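Local coordinates for protein probable enoyl-CoA hydratase/isomerase (Pseudomonas aeruginosa, PDB 7BOR) that binds coenzyme A and probably isomerises the double bond of enoyl-CoA substrates, as some crotonase-type enzymes do, at residues 132-137 and 236-241; 125-130 and 154-159. All blocks are in the same frame, centred on the assembly; numbering follows the deposited sequence.

Overall arrangement
Both contacts border the coenzyme A site and sit on the same side of the chain's centre, their centres about 12 Å apart. Their segments alternate along the chain: 125-130 and 132-137 belong to one continuous run that leaves strand 124-126, which interaction 2 ties to the end region of helix 150-157 and interaction 1 to the C-terminal helix 236-245. Within that run Leu134 N lies 2.8 Å from Phe129 O, a probable hydrogen bond, and the carboxylate of Glu137 packs against the Phe129 ring, OE1 to CZ 3.2 Å. Pro128 and Phe129 from interaction 2 and Leu132 from interaction 1 line the pantetheine arm, the part of the ligand that ends in the thiol.

Interaction 1: 132-137 and 236-241; sequences LGLTPE and PEAIEA. With COA (coenzyme A), chain C.
The carbonyl oxygen of Leu132 rests on Ala238 at the start of helix 236-245. It receives a CA-H...O contact from Ala238 CA (3.3 Å, 137° at the hydrogen), and the CB methyl of the same alanine lies beside it at 3.4 Å. The close approach depends on Gly133, whose positive phi (66°) turns the loop and which has no side chain to hold the helix off: its CA comes within 4.1 Å of Ala238 CA. Gly133 O accepts a hydrogen bond from Arg232 NE, and Arg232, on helix 200-233, also forms a salt bridge with Glu237, so one guanidinium joins loop and helix. One helical turn beyond Ala238, Ala241 presses its CB methyl onto the Leu132 backbone, 3.5 Å from Leu132 C. Further along the loop, branch CD2 of Leu134 meets the Ala238 methyl at 3.7 Å, while Phe229 and Leu233 pack on the same leucine. Leu132 faces two ways: CD2 leans toward the carbonyl of Ala241, whereas CD1 reaches the pantetheine amide of coenzyme A, 3.3 Å from O5P. Small alanines against a glycine thus seat the C-terminal helix tightly on the pocket-lining loop. This is consistent with the crotonase fold, in which C-terminal helices follow the core and can border the acyl-CoA site; here the chain continues to Arg248, which hydrogen-bonds coenzyme A.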
ATOM      1  N   LEU A 132     -15.687  -4.977  -7.969  1.00 30.31           N
ATOM      2  CA  LEU A 132     -15.216  -6.290  -8.396  1.00 32.69           C
ATOM      3  C   LEU A 132     -15.851  -7.413  -7.587  1.00 31.90           C
ATOM      4  O   LEU A 132     -15.316  -8.527  -7.542  1.00 35.80           O
ATOM      5  CB  LEU A 132     -13.697  -6.348  -8.287  1.00 31.10           C
ATOM      6  CG  LEU A 132     -12.895  -5.424  -9.198  1.00 30.50           C
ATOM      7  CD1 LEU A 132     -11.389  -5.446  -8.893  1.00 37.79           C
ATOM      8  CD2 LEU A 132     -13.171  -5.753 -10.677  1.00 35.77           C
ATOM      9  N   GLY A 133     -16.974  -7.130  -6.931  1.00 28.55           N
ATOM     10  CA  GLY A 133     -17.608  -8.089  -6.053  1.00 29.09           C
ATOM     11  C   GLY A 133     -16.802  -8.437  -4.830  1.00 31.62           C
ATOM     12  O   GLY A 133     -17.065  -9.460  -4.188  1.00 32.77           O
ATOM     13  N   LEU A 134     -15.869  -7.576  -4.451  1.00 27.76           N
ATOM     14  CA  LEU A 134     -15.010  -7.788  -3.313  1.00 26.28           C
ATOM     15  C   LEU A 134     -15.329  -6.769  -2.220  1.00 28.26           C
ATOM     16  O   LEU A 134     -16.233  -5.952  -2.350  1.00 29.95           O
ATOM     17  CB  LEU A 134     -13.551  -7.740  -3.771  1.00 25.42           C
ATOM     18  CG  LEU A 134     -13.194  -8.838  -4.798  1.00 31.18           C
ATOM     19  CD1 LEU A 134     -11.829  -8.586  -5.450  1.00 28.14           C
ATOM     20  CD2 LEU A 134     -13.217 -10.212  -4.144  1.00 29.60           C
ATOM     21  N   THR A 135     -14.549  -6.806  -1.153  1.00 25.12           N
ATOM     22  CA  THR A 135     -14.829  -6.028   0.047  1.00 27.55           C
ATOM     23  C   THR A 135     -13.518  -5.391   0.527  1.00 27.36           C
ATOM     24  O   THR A 135     -12.439  -5.694  -0.003  1.00 27.98           O
ATOM     25  CB  THR A 135     -15.447  -6.922   1.132  1.00 31.73           C
ATOM     26  OG1 THR A 135     -14.719  -8.152   1.186  1.00 29.01           O
ATOM     27  CG2 THR A 135     -16.903  -7.200   0.853  1.00 30.44           C
ATOM     28  N   PRO A 136     -13.562  -4.506   1.528  1.00 26.10           N
ATOM     29  CA  PRO A 136     -12.343  -3.800   1.932  1.00 27.37           C
ATOM     30  C   PRO A 136     -11.275  -4.727   2.489  1.00 29.41           C
ATOM     31  O   PRO A 136     -11.558  -5.761   3.104  1.00 32.53           O
ATOM     32  CB  PRO A 136     -12.815  -2.815   3.014  1.00 24.34           C
ATOM     33  CG  PRO A 136     -14.307  -2.712   2.819  1.00 29.52           C
ATOM     34  CD  PRO A 136     -14.740  -4.069   2.269  1.00 24.51           C
ATOM     35  N   GLU A 137     -10.031  -4.270   2.366  1.00 29.73           N
ATOM     36  CA  GLU A 137      -8.844  -5.057   2.682  1.00 31.15           C
ATOM     37  C   GLU A 137      -7.821  -4.142   3.350  1.00 31.31           C
ATOM     38  O   GLU A 137      -7.998  -2.905   3.415  1.00 28.57           O
ATOM     39  CB  GLU A 137      -8.420  -5.759   1.374  1.00 33.02           C
ATOM     40  CG  GLU A 137      -7.024  -5.843   1.079  1.00 39.11           C
ATOM     41  CD  GLU A 137      -6.485  -4.582   0.504  1.00 35.55           C
ATOM     42  OE1 GLU A 137      -7.009  -3.491   0.831  1.00 29.78           O
ATOM     43  OE2 GLU A 137      -5.496  -4.710  -0.240  1.00 39.86           O
ATOM     44  N   PRO A 236     -19.118 -16.602  -7.161  1.00 32.83           N
ATOM     45  CA  PRO A 236     -19.410 -16.183  -8.564  1.00 31.57           C
ATOM     46  C   PRO A 236     -19.406 -14.676  -8.817  1.00 35.06           C
ATOM     47  O   PRO A 236     -18.995 -14.217  -9.950  1.00 34.64           O
ATOM     48  CB  PRO A 236     -20.787 -16.806  -8.838  1.00 32.24           C
ATOM     49  CG  PRO A 236     -20.877 -17.951  -7.852  1.00 33.26           C
ATOM     50  CD  PRO A 236     -20.150 -17.539  -6.597  1.00 37.55           C
ATOM     51  N   GLU A 237     -19.978 -13.924  -7.846  1.00 37.16           N
ATOM     52  CA  GLU A 237     -20.080 -12.472  -8.034  1.00 37.94           C
ATOM     53  C   GLU A 237     -18.728 -11.853  -8.437  1.00 35.98           C
ATOM     54  O   GLU A 237     -18.588 -11.092  -9.433  1.00 37.07           O
ATOM     55  CB  GLU A 237     -20.638 -11.813  -6.770  1.00 42.98           C
ATOM     56  CG  GLU A 237     -22.045 -11.396  -6.864  1.00 44.06           C
ATOM     57  CD  GLU A 237     -22.507 -10.855  -5.537  1.00 46.28           C
ATOM     58  OE1 GLU A 237     -21.679 -10.864  -4.545  1.00 50.41           O
ATOM     59  OE2 GLU A 237     -23.710 -10.408  -5.431  1.00 47.13           O
ATOM     60  N   ALA A 238     -17.741 -12.078  -7.584  1.00 32.72           N
ATOM     61  CA  ALA A 238     -16.398 -11.609  -7.856  1.00 34.19           C
ATOM     62  C   ALA A 238     -15.761 -12.315  -9.050  1.00 36.17           C
ATOM     63  O   ALA A 238     -15.155 -11.664  -9.894  1.00 35.25           O
ATOM     64  CB  ALA A 238     -15.516 -11.768  -6.628  1.00 33.33           C
ATOM     65  N   ILE A 239     -15.855 -13.640  -9.150  1.00 34.25           N
ATOM     66  CA  ILE A 239     -15.265 -14.278 -10.326  1.00 33.97           C
ATOM     67  C   ILE A 239     -15.781 -13.614 -11.603  1.00 33.34           C
ATOM     68  O   ILE A 239     -15.009 -13.329 -12.528  1.00 38.19           O
ATOM     69  CB  ILE A 239     -15.531 -15.799 -10.296  1.00 31.47           C
ATOM     70  CG1 ILE A 239     -14.626 -16.443  -9.239  1.00 31.67           C
ATOM     71  CG2 ILE A 239     -15.331 -16.410 -11.662  1.00 33.41           C
ATOM     72  CD1 ILE A 239     -15.063 -17.906  -8.784  1.00 34.34           C
ATOM     73  N   GLU A 240     -17.077 -13.303 -11.656  1.00 34.85           N
ATOM     74  CA  GLU A 240     -17.651 -12.674 -12.848  1.00 37.11           C
ATOM     75  C   GLU A 240     -17.077 -11.271 -13.065  1.00 43.92           C
ATOM     76  O   GLU A 240     -16.622 -10.947 -14.169  1.00 39.81           O
ATOM     77  CB  GLU A 240     -19.185 -12.607 -12.757  1.00 38.36           C
ATOM     78  CG  GLU A 240     -19.863 -11.931 -13.982  1.00 50.29           C
ATOM     79  CD  GLU A 240     -21.266 -11.363 -13.691  1.00 68.80           C
ATOM     80  OE1 GLU A 240     -21.673 -11.369 -12.502  1.00 69.28           O
ATOM     81  OE2 GLU A 240     -21.957 -10.906 -14.652  1.00 72.36           O
ATOM     82  N   ALA A 241     -17.119 -10.417 -12.037  1.00 38.02           N
ATOM     83  CA  ALA A 241     -16.583  -9.054 -12.166  1.00 42.43           C
ATOM     84  C   ALA A 241     -15.092  -9.054 -12.496  1.00 40.38           C
ATOM     85  O   ALA A 241     -14.612  -8.176 -13.221  1.00 44.31           O
ATOM     86  CB  ALA A 241     -16.833  -8.259 -10.876  1.00 35.78           C
TER
HETATM   87  N1A COA C 301      -4.028  -7.270 -12.944  1.00 39.74           N
HETATM   88  C2A COA C 301      -3.679  -7.909 -14.096  1.00 46.38           C
HETATM   89  N3A COA C 301      -3.371  -7.213 -15.231  1.00 42.56           N
HETATM   90  C4A COA C 301      -3.410  -5.873 -15.153  1.00 50.01           C
HETATM   91  C5A COA C 301      -3.748  -5.219 -14.023  1.00 47.55           C
HETATM   92  C6A COA C 301      -4.069  -5.942 -12.893  1.00 40.25           C
HETATM   93  N6A COA C 301      -4.445  -5.405 -11.577  1.00 38.35           N
HETATM   94  N7A COA C 301      -3.708  -3.877 -14.252  1.00 46.91           N
HETATM   95  C8A COA C 301      -3.348  -3.675 -15.539  1.00 52.42           C
HETATM   96  N9A COA C 301      -3.196  -4.898 -16.036  1.00 50.98           N
HETATM   97  C1B COA C 301      -2.744  -5.030 -17.436  1.00 54.33           C
HETATM   98  C2B COA C 301      -3.925  -4.934 -18.533  1.00 56.91           C
HETATM   99  O2B COA C 301      -4.690  -6.205 -18.495  1.00 53.67           O
HETATM  100  C3B COA C 301      -3.211  -4.728 -19.604  1.00 58.38           C
HETATM  101  O3B COA C 301      -2.564  -5.990 -20.056  1.00 60.63           O
HETATM  102  P3B COA C 301      -2.068  -6.213 -21.586  1.00 68.58           P
HETATM  103  O7A COA C 301      -1.414  -4.964 -22.142  1.00 68.59           O
HETATM  104  O8A COA C 301      -3.284  -6.583 -22.391  1.00 60.32           O
HETATM  105  O9A COA C 301      -1.046  -7.310 -21.561  1.00 66.88           O
HETATM  106  C4B COA C 301      -2.036  -3.801 -19.205  1.00 53.87           C
HETATM  107  O4B COA C 301      -1.819  -4.138 -17.715  1.00 56.24           O
HETATM  108  C5B COA C 301      -2.298  -2.419 -19.352  1.00 53.87           C
HETATM  109  O5B COA C 301      -3.326  -2.143 -18.455  1.00 53.17           O
HETATM  110  P1A COA C 301      -4.547  -1.170 -18.938  1.00 56.63           P
HETATM  111  O1A COA C 301      -5.776  -1.336 -18.067  1.00 55.96           O
HETATM  112  O2A COA C 301      -4.947  -1.369 -20.383  1.00 58.78           O
HETATM  113  O3A COA C 301      -3.914   0.346 -18.809  1.00 57.37           O
HETATM  114  P2A COA C 301      -4.960   1.573 -18.457  1.00 55.48           P
HETATM  115  O4A COA C 301      -4.174   2.875 -18.576  1.00 51.06           O
HETATM  116  O5A COA C 301      -6.092   1.411 -19.426  1.00 54.72           O
HETATM  117  O6A COA C 301      -5.624   1.381 -16.945  1.00 46.27           O
HETATM  118  CBP COA C 301      -5.677   1.112 -14.563  1.00 47.46           C
HETATM  119  CCP COA C 301      -4.819   1.620 -15.778  1.00 49.84           C
HETATM  120  CDP COA C 301      -4.741   0.901 -13.320  1.00 40.58           C
HETATM  121  CEP COA C 301      -6.779   2.142 -14.212  1.00 42.18           C
HETATM  122  CAP COA C 301      -6.320  -0.208 -15.098  1.00 46.66           C
HETATM  123  OAP COA C 301      -5.280  -1.018 -15.556  1.00 44.37           O
HETATM  124  C9P COA C 301      -7.067  -0.993 -14.021  1.00 50.46           C
HETATM  125  O9P COA C 301      -8.138  -0.653 -13.609  1.00 50.98           O
HETATM  126  N8P COA C 301      -6.387  -2.217 -13.547  1.00 47.67           N
HETATM  127  C7P COA C 301      -6.971  -3.070 -12.510  1.00 46.83           C
HETATM  128  C6P COA C 301      -7.172  -2.281 -11.181  1.00 41.58           C
HETATM  129  C5P COA C 301      -7.766  -3.313 -10.169  1.00 40.81           C
HETATM  130  O5P COA C 301      -8.891  -3.672 -10.218  1.00 38.19           O
HETATM  131  N4P COA C 301      -6.879  -3.822  -9.139  1.00 39.72           N
HETATM  132  C3P COA C 301      -7.365  -4.815  -8.213  1.00 44.58           C
HETATM  133  C2P COA C 301      -8.187  -4.170  -7.129  1.00 43.39           C
HETATM  134  S1P COA C 301      -8.661  -5.562  -6.076  1.00 57.94           S

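Interaction 2: 125-130 and 154-159; sequences LKMPFV and AELLML. With COA (coenzyme A), chain C.
Met127, just past the end of strand 124-126, reaches across to helix 150-157 and crosses the side chains of both Leu156 and Leu157. Its chain runs extended to the sulfur and then bends (chi3 -71°), which brings CE to the CB of Leu156 at 3.7 Å. The sulfur itself lies alongside branch CD2 of Leu157, SD to CD2 3.8 Å. Leu144 of helix 140-148 touches both Met127 and Leu157 and adds to this cluster. Val130, the third main contributor, meets backbone rather than side chains. With chi1 at 70° its CG1 sits between its own N and carbonyl carbon, and both methyls approach the carbonyl of Met158, CG1 to O at 3.5 Å; CG1 also borders the carbonyl of Leu157.

Two waters join the peptide groups. Water 1 accepts from Met127 N and donates to Leu156 O, at 2.9 Å in each case. Water 2 hydrogen-bonds to backbone atoms of three residues: it donates to Met127 O and to Leu157 O (2.7 Å to the latter) and accepts from Val130 N. Between them they serve both backbone polar atoms of Met127, N and O, and two carbonyls late in the helix.

Pro128, whose CB points away from the helix, puts CG 3.7 Å from C2P of coenzyme A. Phe129 offers its ring edge to the thiol sulfur, CD1 to S1P 3.8 Å, while the Met127 carbonyl carbon lies over one ring face, toward the rim. The chemistry is therefore divided: apolar side chains and ordered water join loop to helix, without direct backbone bonds between them, and the water-bridged loop carries a nonpolar wall for the thiol end of the ligand.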
ATOM      1  N   LEU A 125      -6.183   7.530  -7.412  1.00 25.74           N
ATOM      2  CA  LEU A 125      -6.294   6.564  -6.336  1.00 26.71           C
ATOM      3  C   LEU A 125      -7.695   5.985  -6.324  1.00 25.15           C
ATOM      4  O   LEU A 125      -8.674   6.742  -6.394  1.00 23.12           O
ATOM      5  CB  LEU A 125      -6.001   7.216  -4.992  1.00 23.54           C
ATOM      6  CG  LEU A 125      -4.583   7.714  -4.742  1.00 26.99           C
ATOM      7  CD1 LEU A 125      -4.471   9.155  -5.351  1.00 26.68           C
ATOM      8  CD2 LEU A 125      -4.154   7.671  -3.282  1.00 28.12           C
ATOM      9  N   LYS A 126      -7.815   4.655  -6.213  1.00 26.10           N
ATOM     10  CA  LYS A 126      -9.133   4.151  -5.849  1.00 25.20           C
ATOM     11  C   LYS A 126      -9.097   2.766  -5.208  1.00 25.63           C
ATOM     12  O   LYS A 126      -8.128   2.020  -5.330  1.00 23.98           O
ATOM     13  CB  LYS A 126     -10.094   4.138  -7.032  1.00 26.93           C
ATOM     14  CG  LYS A 126      -9.941   3.117  -8.070  1.00 31.19           C
ATOM     15  CD  LYS A 126     -11.166   3.179  -8.997  1.00 30.24           C
ATOM     16  CE  LYS A 126     -11.043   2.138 -10.080  1.00 47.55           C
ATOM     17  NZ  LYS A 126     -11.036   2.664 -11.492  1.00 54.87           N
ATOM     18  N   MET A 127     -10.225   2.418  -4.590  1.00 22.55           N
ATOM     19  CA  MET A 127     -10.396   1.127  -3.900  1.00 22.51           C
ATOM     20  C   MET A 127     -11.582   0.456  -4.576  1.00 24.91           C
ATOM     21  O   MET A 127     -12.744   0.673  -4.190  1.00 24.46           O
ATOM     22  CB  MET A 127     -10.583   1.335  -2.405  1.00 23.40           C
ATOM     23  CG  MET A 127      -9.254   1.708  -1.777  1.00 24.82           C
ATOM     24  SD  MET A 127      -9.327   2.421  -0.120  1.00 25.79           S
ATOM     25  CE  MET A 127     -10.040   4.017  -0.588  1.00 21.58           C
ATOM     26  N   PRO A 128     -11.346  -0.261  -5.673  1.00 24.37           N
ATOM     27  CA  PRO A 128     -12.458  -0.692  -6.518  1.00 23.37           C
ATOM     28  C   PRO A 128     -13.053  -2.021  -6.038  1.00 27.61           C
ATOM     29  O   PRO A 128     -13.683  -2.727  -6.838  1.00 27.96           O
ATOM     30  CB  PRO A 128     -11.807  -0.800  -7.906  1.00 25.27           C
ATOM     31  CG  PRO A 128     -10.441  -1.248  -7.635  1.00 24.95           C
ATOM     32  CD  PRO A 128     -10.050  -0.584  -6.278  1.00 24.84           C
ATOM     33  N   PHE A 129     -12.869  -2.347  -4.738  1.00 26.58           N
ATOM     34  CA  PHE A 129     -13.180  -3.699  -4.270  1.00 28.18           C
ATOM     35  C   PHE A 129     -14.616  -4.054  -4.588  1.00 33.21           C
ATOM     36  O   PHE A 129     -14.891  -5.062  -5.241  1.00 31.11           O
ATOM     37  CB  PHE A 129     -12.922  -3.788  -2.783  1.00 25.00           C
ATOM     38  CG  PHE A 129     -11.514  -3.464  -2.405  1.00 28.75           C
ATOM     39  CD1 PHE A 129     -10.435  -4.104  -3.028  1.00 31.54           C
ATOM     40  CD2 PHE A 129     -11.255  -2.480  -1.447  1.00 27.64           C
ATOM     41  CE1 PHE A 129      -9.126  -3.783  -2.700  1.00 33.01           C
ATOM     42  CE2 PHE A 129      -9.927  -2.170  -1.094  1.00 29.25           C
ATOM     43  CZ  PHE A 129      -8.860  -2.817  -1.752  1.00 30.01           C
ATOM     44  N   VAL A 130     -15.539  -3.168  -4.200  1.00 31.55           N
ATOM     45  CA  VAL A 130     -16.965  -3.354  -4.419  1.00 32.16           C
ATOM     46  C   VAL A 130     -17.305  -3.468  -5.905  1.00 33.64           C
ATOM     47  O   VAL A 130     -18.181  -4.253  -6.304  1.00 32.94           O
ATOM     48  CB  VAL A 130     -17.703  -2.191  -3.729  1.00 33.71           C
ATOM     49  CG1 VAL A 130     -17.440  -0.796  -4.518  1.00 30.88           C
ATOM     50  CG2 VAL A 130     -19.131  -2.498  -3.590  1.00 35.38           C
ATOM     51  N   ALA A 154     -17.338   5.895   3.089  1.00 22.81           N
ATOM     52  CA  ALA A 154     -18.283   5.077   2.350  1.00 25.38           C
ATOM     53  C   ALA A 154     -18.254   5.403   0.866  1.00 24.26           C
ATOM     54  O   ALA A 154     -18.358   4.507   0.011  1.00 22.74           O
ATOM     55  CB  ALA A 154     -19.691   5.292   2.917  1.00 23.38           C
ATOM     56  N   GLU A 155     -18.204   6.695   0.545  1.00 25.11           N
ATOM     57  CA  GLU A 155     -17.923   7.106  -0.818  1.00 21.37           C
ATOM     58  C   GLU A 155     -16.710   6.366  -1.386  1.00 23.47           C
ATOM     59  O   GLU A 155     -16.752   5.875  -2.519  1.00 22.57           O
ATOM     60  CB  GLU A 155     -17.677   8.606  -0.847  1.00 25.42           C
ATOM     61  CG  GLU A 155     -17.624   9.153  -2.231  1.00 28.79           C
ATOM     62  CD  GLU A 155     -17.522  10.661  -2.261  1.00 33.66           C
ATOM     63  OE1 GLU A 155     -17.397  11.343  -1.198  1.00 29.79           O
ATOM     64  OE2 GLU A 155     -17.569  11.157  -3.396  1.00 35.55           O
ATOM     65  N   LEU A 156     -15.638   6.220  -0.606  1.00 22.54           N
ATOM     66  CA  LEU A 156     -14.485   5.508  -1.158  1.00 21.61           C
ATOM     67  C   LEU A 156     -14.655   3.978  -1.168  1.00 25.44           C
ATOM     68  O   LEU A 156     -14.252   3.315  -2.137  1.00 24.41           O
ATOM     69  CB  LEU A 156     -13.223   5.900  -0.403  1.00 24.05           C
ATOM     70  CG  LEU A 156     -12.927   7.396  -0.249  1.00 22.20           C
ATOM     71  CD1 LEU A 156     -11.574   7.680   0.411  1.00 23.78           C
ATOM     72  CD2 LEU A 156     -13.042   8.075  -1.665  1.00 21.75           C
ATOM     73  N   LEU A 157     -15.306   3.387  -0.150  1.00 22.61           N
ATOM     74  CA  LEU A 157     -15.331   1.916  -0.027  1.00 22.98           C
ATOM     75  C   LEU A 157     -16.637   1.240  -0.498  1.00 26.46           C
ATOM     76  O   LEU A 157     -16.579   0.158  -1.091  1.00 28.00           O
ATOM     77  CB  LEU A 157     -15.077   1.521   1.414  1.00 24.18           C
ATOM     78  CG  LEU A 157     -13.683   1.760   1.961  1.00 26.21           C
ATOM     79  CD1 LEU A 157     -13.625   1.291   3.418  1.00 28.91           C
ATOM     80  CD2 LEU A 157     -12.645   1.034   1.166  1.00 29.15           C
ATOM     81  N   MET A 158     -17.806   1.842  -0.231  1.00 23.87           N
ATOM     82  CA  MET A 158     -19.079   1.317  -0.705  1.00 27.23           C
ATOM     83  C   MET A 158     -19.376   1.698  -2.162  1.00 27.65           C
ATOM     84  O   MET A 158     -20.051   0.933  -2.863  1.00 30.82           O
ATOM     85  CB  MET A 158     -20.197   1.803   0.213  1.00 25.58           C
ATOM     86  CG  MET A 158     -20.253   1.070   1.568  1.00 29.40           C
ATOM     87  SD  MET A 158     -21.446   1.905   2.620  1.00 30.98           S
ATOM     88  CE  MET A 158     -22.961   1.582   1.736  1.00 29.34           C
ATOM     89  N   LEU A 159     -18.852   2.828  -2.652  1.00 26.50           N
ATOM     90  CA  LEU A 159     -18.968   3.182  -4.062  1.00 31.15           C
ATOM     91  C   LEU A 159     -17.687   2.969  -4.855  1.00 28.30           C
ATOM     92  O   LEU A 159     -17.746   2.913  -6.079  1.00 28.71           O
ATOM     93  CB  LEU A 159     -19.375   4.647  -4.236  1.00 28.75           C
ATOM     94  CG  LEU A 159     -20.842   5.004  -4.344  1.00 37.35           C
ATOM     95  CD1 LEU A 159     -21.000   6.477  -4.593  1.00 35.38           C
ATOM     96  CD2 LEU A 159     -21.495   4.210  -5.474  1.00 42.90           C
TER
HETATM   97  N1A COA C 301      -4.028  -7.270 -12.944  1.00 39.74           N
HETATM   98  C2A COA C 301      -3.679  -7.909 -14.096  1.00 46.38           C
HETATM   99  N3A COA C 301      -3.371  -7.213 -15.231  1.00 42.56           N
HETATM  100  C4A COA C 301      -3.410  -5.873 -15.153  1.00 50.01           C
HETATM  101  C5A COA C 301      -3.748  -5.219 -14.023  1.00 47.55           C
HETATM  102  C6A COA C 301      -4.069  -5.942 -12.893  1.00 40.25           C
HETATM  103  N6A COA C 301      -4.445  -5.405 -11.577  1.00 38.35           N
HETATM  104  N7A COA C 301      -3.708  -3.877 -14.252  1.00 46.91           N
HETATM  105  C8A COA C 301      -3.348  -3.675 -15.539  1.00 52.42           C
HETATM  106  N9A COA C 301      -3.196  -4.898 -16.036  1.00 50.98           N
HETATM  107  C1B COA C 301      -2.744  -5.030 -17.436  1.00 54.33           C
HETATM  108  C2B COA C 301      -3.925  -4.934 -18.533  1.00 56.91           C
HETATM  109  O2B COA C 301      -4.690  -6.205 -18.495  1.00 53.67           O
HETATM  110  C3B COA C 301      -3.211  -4.728 -19.604  1.00 58.38           C
HETATM  111  O3B COA C 301      -2.564  -5.990 -20.056  1.00 60.63           O
HETATM  112  P3B COA C 301      -2.068  -6.213 -21.586  1.00 68.58           P
HETATM  113  O7A COA C 301      -1.414  -4.964 -22.142  1.00 68.59           O
HETATM  114  O8A COA C 301      -3.284  -6.583 -22.391  1.00 60.32           O
HETATM  115  O9A COA C 301      -1.046  -7.310 -21.561  1.00 66.88           O
HETATM  116  C4B COA C 301      -2.036  -3.801 -19.205  1.00 53.87           C
HETATM  117  O4B COA C 301      -1.819  -4.138 -17.715  1.00 56.24           O
HETATM  118  C5B COA C 301      -2.298  -2.419 -19.352  1.00 53.87           C
HETATM  119  O5B COA C 301      -3.326  -2.143 -18.455  1.00 53.17           O
HETATM  120  P1A COA C 301      -4.547  -1.170 -18.938  1.00 56.63           P
HETATM  121  O1A COA C 301      -5.776  -1.336 -18.067  1.00 55.96           O
HETATM  122  O2A COA C 301      -4.947  -1.369 -20.383  1.00 58.78           O
HETATM  123  O3A COA C 301      -3.914   0.346 -18.809  1.00 57.37           O
HETATM  124  P2A COA C 301      -4.960   1.573 -18.457  1.00 55.48           P
HETATM  125  O4A COA C 301      -4.174   2.875 -18.576  1.00 51.06           O
HETATM  126  O5A COA C 301      -6.092   1.411 -19.426  1.00 54.72           O
HETATM  127  O6A COA C 301      -5.624   1.381 -16.945  1.00 46.27           O
HETATM  128  CBP COA C 301      -5.677   1.112 -14.563  1.00 47.46           C
HETATM  129  CCP COA C 301      -4.819   1.620 -15.778  1.00 49.84           C
HETATM  130  CDP COA C 301      -4.741   0.901 -13.320  1.00 40.58           C
HETATM  131  CEP COA C 301      -6.779   2.142 -14.212  1.00 42.18           C
HETATM  132  CAP COA C 301      -6.320  -0.208 -15.098  1.00 46.66           C
HETATM  133  OAP COA C 301      -5.280  -1.018 -15.556  1.00 44.37           O
HETATM  134  C9P COA C 301      -7.067  -0.993 -14.021  1.00 50.46           C
HETATM  135  O9P COA C 301      -8.138  -0.653 -13.609  1.00 50.98           O
HETATM  136  N8P COA C 301      -6.387  -2.217 -13.547  1.00 47.67           N
HETATM  137  C7P COA C 301      -6.971  -3.070 -12.510  1.00 46.83           C
HETATM  138  C6P COA C 301      -7.172  -2.281 -11.181  1.00 41.58           C
HETATM  139  C5P COA C 301      -7.766  -3.313 -10.169  1.00 40.81           C
HETATM  140  O5P COA C 301      -8.891  -3.672 -10.218  1.00 38.19           O
HETATM  141  N4P COA C 301      -6.879  -3.822  -9.139  1.00 39.72           N
HETATM  142  C3P COA C 301      -7.365  -4.815  -8.213  1.00 44.58           C
HETATM  143  C2P COA C 301      -8.187  -4.170  -7.129  1.00 43.39           C
HETATM  144  S1P COA C 301      -8.661  -5.562  -6.076  1.00 57.94           S
HETATM  145  O   HOH W   1     -12.126   4.431  -3.811  1.00 25.33           O
HETATM  146  O   HOH W   2     -14.546  -0.846  -2.638  1.00 30.89           O